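Local coordinates for protein putative phosphatase (Bacteroides thetaiotaomicron, PDB 3KYA) that is a putative phosphatase of unproven activity that binds zinc ions and joins an IPT/TIG domain to a ring of antiparallel beta sheets resembling a beta-propeller, at residues N258-Y262 against Y339-E345. Sequence-based numbering, arbitrary orientation.
Sequences NGELY and YDEIKKE. With ZN (zinc ion), chain B.
E260 OE2 is gripped by two tyrosine hydroxyls, Y339 OH at 2.6 Å and Y262 OH at 2.7 Å, both donating to it. The first arrives on the syn side of the carboxylate, the second uses the anti lone pair, so one oxygen takes a bond on each flank. The arrangement joins successive four-stranded antiparallel sheets of a propeller-like ring: the turn entering strand 261-265 meets the hairpin between strands 333-340 and 345-352. E260 reaches the hydroxyls through a bent chain (chi2 -80°). R273 also approaches OE2, as a weak, long ion pair, and hydrogen-bonds K344 O; its charge would probably favour an ionised carboxylate.

Y339 OH is an acceptor too: N258 ND2 lies 3.0 Å from it, with an N-H...O angle of 171° and the hydroxyl almost within the amide plane. The phenol therefore relays a bond from amide to carboxylate. A phenylalanine at Y339 would probably leave N258 ND2 without this acceptor and E260 with one hydroxyl fewer. The ring stacks with H255 and meets F346 edge-to-face.

K344 runs its extended aliphatic chain across the N258 amide at about a right angle, its CG 3.6 Å from N258 ND2. Water 1 accepts from the same ND2 and donates to E341 O, bridging to the hairpin. There the backbone pairs two residues, K344 and E345, against the single residue D340, which makes a G1 beta bulge, while D340 OD1 closes an Asx turn by accepting from I342 N at 2.8 Å. The other carboxylate oxygen, D340 OD2, binds the zinc ion at 2.0 Å.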
ATOM      1  N   ASN A 258      27.855  17.309  -4.876  1.00 16.33           N
ATOM      2  CA  ASN A 258      29.237  17.568  -5.305  1.00 16.28           C
ATOM      3  C   ASN A 258      29.396  18.342  -6.619  1.00 15.60           C
ATOM      4  O   ASN A 258      30.497  18.798  -6.936  1.00 15.39           O
ATOM      5  CB  ASN A 258      30.040  16.254  -5.310  1.00 16.22           C
ATOM      6  CG  ASN A 258      30.180  15.654  -3.915  1.00 17.07           C
ATOM      7  OD1 ASN A 258      30.377  16.377  -2.940  1.00 17.02           O
ATOM      8  ND2 ASN A 258      30.073  14.318  -3.810  1.00 15.93           N
ATOM      9  N   GLY A 259      28.320  18.427  -7.399  1.00 15.24           N
ATOM     10  CA  GLY A 259      28.283  19.242  -8.610  1.00 14.87           C
ATOM     11  C   GLY A 259      28.859  18.737  -9.919  1.00 14.47           C
ATOM     12  O   GLY A 259      28.780  19.450 -10.921  1.00 14.28           O
ATOM     13  N   GLU A 260      29.442  17.533  -9.946  1.00 14.18           N
ATOM     14  CA  GLU A 260      29.991  17.024 -11.198  1.00 13.68           C
ATOM     15  C   GLU A 260      28.846  16.683 -12.165  1.00 13.59           C
ATOM     16  O   GLU A 260      27.683  16.572 -11.757  1.00 13.22           O
ATOM     17  CB  GLU A 260      30.953  15.835 -10.974  1.00 13.86           C
ATOM     18  CG  GLU A 260      30.324  14.495 -10.557  1.00 14.17           C
ATOM     19  CD  GLU A 260      29.979  14.388  -9.080  1.00 15.71           C
ATOM     20  OE1 GLU A 260      29.959  15.429  -8.374  1.00 15.40           O
ATOM     21  OE2 GLU A 260      29.737  13.237  -8.624  1.00 15.63           O
ATOM     22  N   LEU A 261      29.195  16.524 -13.439  1.00 13.81           N
ATOM     23  CA  LEU A 261      28.251  16.250 -14.513  1.00 14.08           C
ATOM     24  C   LEU A 261      28.325  14.811 -15.036  1.00 14.46           C
ATOM     25  O   LEU A 261      29.405  14.319 -15.369  1.00 14.44           O
ATOM     26  CB  LEU A 261      28.515  17.195 -15.684  1.00 14.53           C
ATOM     27  CG  LEU A 261      27.554  17.106 -16.882  1.00 14.77           C
ATOM     28  CD1 LEU A 261      26.139  17.560 -16.505  1.00 14.06           C
ATOM     29  CD2 LEU A 261      28.096  17.909 -18.053  1.00 16.31           C
ATOM     30  N   TYR A 262      27.169  14.155 -15.108  1.00 14.12           N
ATOM     31  CA  TYR A 262      27.056  12.828 -15.688  1.00 14.43           C
ATOM     32  C   TYR A 262      26.272  12.908 -16.993  1.00 14.88           C
ATOM     33  O   TYR A 262      25.212  13.542 -17.048  1.00 15.86           O
ATOM     34  CB  TYR A 262      26.407  11.857 -14.693  1.00 14.03           C
ATOM     35  CG  TYR A 262      27.288  11.620 -13.486  1.00 13.90           C
ATOM     36  CD1 TYR A 262      28.360  10.725 -13.539  1.00 12.54           C
ATOM     37  CD2 TYR A 262      27.091  12.333 -12.307  1.00 13.46           C
ATOM     38  CE1 TYR A 262      29.183  10.537 -12.444  1.00 12.97           C
ATOM     39  CE2 TYR A 262      27.902  12.141 -11.209  1.00 13.23           C
ATOM     40  CZ  TYR A 262      28.952  11.251 -11.280  1.00 12.52           C
ATOM     41  OH  TYR A 262      29.767  11.086 -10.188  1.00 13.70           O
ATOM     42  N   TYR A 339      26.074   5.573  -4.930  1.00 13.91           N
ATOM     43  CA  TYR A 339      27.130   6.585  -5.054  1.00 13.60           C
ATOM     44  C   TYR A 339      28.201   6.403  -3.999  1.00 13.42           C
ATOM     45  O   TYR A 339      27.909   6.428  -2.813  1.00 13.19           O
ATOM     46  CB  TYR A 339      26.513   7.968  -4.898  1.00 13.73           C
ATOM     47  CG  TYR A 339      27.428   9.137  -5.226  1.00 13.59           C
ATOM     48  CD1 TYR A 339      27.684   9.482  -6.551  1.00 13.66           C
ATOM     49  CD2 TYR A 339      27.977   9.930  -4.214  1.00 14.22           C
ATOM     50  CE1 TYR A 339      28.491  10.599  -6.876  1.00 14.29           C
ATOM     51  CE2 TYR A 339      28.787  11.042  -4.523  1.00 14.40           C
ATOM     52  CZ  TYR A 339      29.031  11.364  -5.855  1.00 13.72           C
ATOM     53  OH  TYR A 339      29.813  12.457  -6.186  1.00 14.83           O
ATOM     54  N   ASP A 340      29.444   6.213  -4.429  1.00 13.75           N
ATOM     55  CA  ASP A 340      30.570   6.091  -3.500  1.00 14.23           C
ATOM     56  C   ASP A 340      30.941   7.513  -3.105  1.00 15.04           C
ATOM     57  O   ASP A 340      31.469   8.268  -3.923  1.00 14.23           O
ATOM     58  CB  ASP A 340      31.757   5.366  -4.136  1.00 13.88           C
ATOM     59  CG  ASP A 340      32.927   5.201  -3.178  1.00 13.41           C
ATOM     60  OD1 ASP A 340      33.160   6.111  -2.351  1.00 13.31           O
ATOM     61  OD2 ASP A 340      33.639   4.165  -3.245  1.00 14.18           O
ATOM     62  N   GLU A 341      30.668   7.862  -1.852  1.00 16.47           N
ATOM     63  CA  GLU A 341      30.891   9.223  -1.356  1.00 18.05           C
ATOM     64  C   GLU A 341      32.351   9.639  -1.191  1.00 18.07           C
ATOM     65  O   GLU A 341      32.628  10.833  -1.120  1.00 18.63           O
ATOM     66  CB  GLU A 341      30.126   9.443  -0.049  1.00 18.54           C
ATOM     67  CG  GLU A 341      28.626   9.456  -0.298  1.00 22.63           C
ATOM     68  CD  GLU A 341      27.831  10.082   0.827  1.00 26.47           C
ATOM     69  OE1 GLU A 341      27.973   9.641   1.987  1.00 30.49           O
ATOM     70  OE2 GLU A 341      27.041  10.999   0.531  1.00 29.20           O
ATOM     71  N   ILE A 342      33.267   8.680  -1.140  1.00 18.20           N
ATOM     72  CA  ILE A 342      34.697   8.985  -1.028  1.00 18.42           C
ATOM     73  C   ILE A 342      35.271   9.250  -2.429  1.00 18.29           C
ATOM     74  O   ILE A 342      35.906  10.276  -2.651  1.00 18.73           O
ATOM     75  CB  ILE A 342      35.467   7.868  -0.289  1.00 18.73           C
ATOM     76  CG1 ILE A 342      34.850   7.604   1.089  1.00 19.10           C
ATOM     77  CG2 ILE A 342      36.931   8.235  -0.125  1.00 19.10           C
ATOM     78  CD1 ILE A 342      34.806   8.813   1.996  1.00 21.09           C
ATOM     79  N   LYS A 343      35.027   8.344  -3.373  1.00 17.90           N
ATOM     80  CA  LYS A 343      35.455   8.531  -4.770  1.00 17.82           C
ATOM     81  C   LYS A 343      34.638   9.593  -5.506  1.00 17.17           C
ATOM     82  O   LYS A 343      35.070  10.104  -6.530  1.00 16.93           O
ATOM     83  CB  LYS A 343      35.311   7.231  -5.580  1.00 17.68           C
ATOM     84  CG  LYS A 343      36.369   6.196  -5.361  1.00 19.95           C
ATOM     85  CD  LYS A 343      35.969   4.868  -6.010  1.00 19.25           C
ATOM     86  N   LYS A 344      33.441   9.876  -5.004  1.00 16.65           N
ATOM     87  CA  LYS A 344      32.517  10.816  -5.633  1.00 16.79           C
ATOM     88  C   LYS A 344      32.114  10.370  -7.047  1.00 16.13           C
ATOM     89  O   LYS A 344      32.071  11.166  -7.986  1.00 14.68           O
ATOM     90  CB  LYS A 344      33.092  12.247  -5.613  1.00 17.04           C
ATOM     91  CG  LYS A 344      33.309  12.779  -4.205  1.00 19.10           C
ATOM     92  CD  LYS A 344      33.788  14.224  -4.215  1.00 21.65           C
ATOM     93  CE  LYS A 344      34.013  14.740  -2.810  1.00 23.01           C
ATOM     94  NZ  LYS A 344      34.653  16.082  -2.830  1.00 25.91           N
ATOM     95  N   GLU A 345      31.796   9.080  -7.168  1.00 15.84           N
ATOM     96  CA  GLU A 345      31.371   8.468  -8.420  1.00 15.93           C
ATOM     97  C   GLU A 345      30.259   7.464  -8.168  1.00 15.35           C
ATOM     98  O   GLU A 345      30.213   6.838  -7.111  1.00 14.72           O
ATOM     99  CB  GLU A 345      32.507   7.641  -9.045  1.00 16.62           C
ATOM    100  CG  GLU A 345      33.768   8.397  -9.402  1.00 18.42           C
ATOM    101  CD  GLU A 345      34.854   7.482  -9.958  1.00 18.64           C
ATOM    102  OE1 GLU A 345      34.689   6.243  -9.936  1.00 20.29           O
ATOM    103  OE2 GLU A 345      35.889   8.017 -10.403  1.00 21.79           O
TER
HETATM  104 ZN    ZN B 523      34.986   3.973  -1.716  0.50 25.21          ZN
HETATM  105  O   HOH W   1      30.454  12.916  -1.477  1.00 19.22           O
HETATM  106  O   HOH W   2      35.496   1.991  -2.035  1.00 15.71           O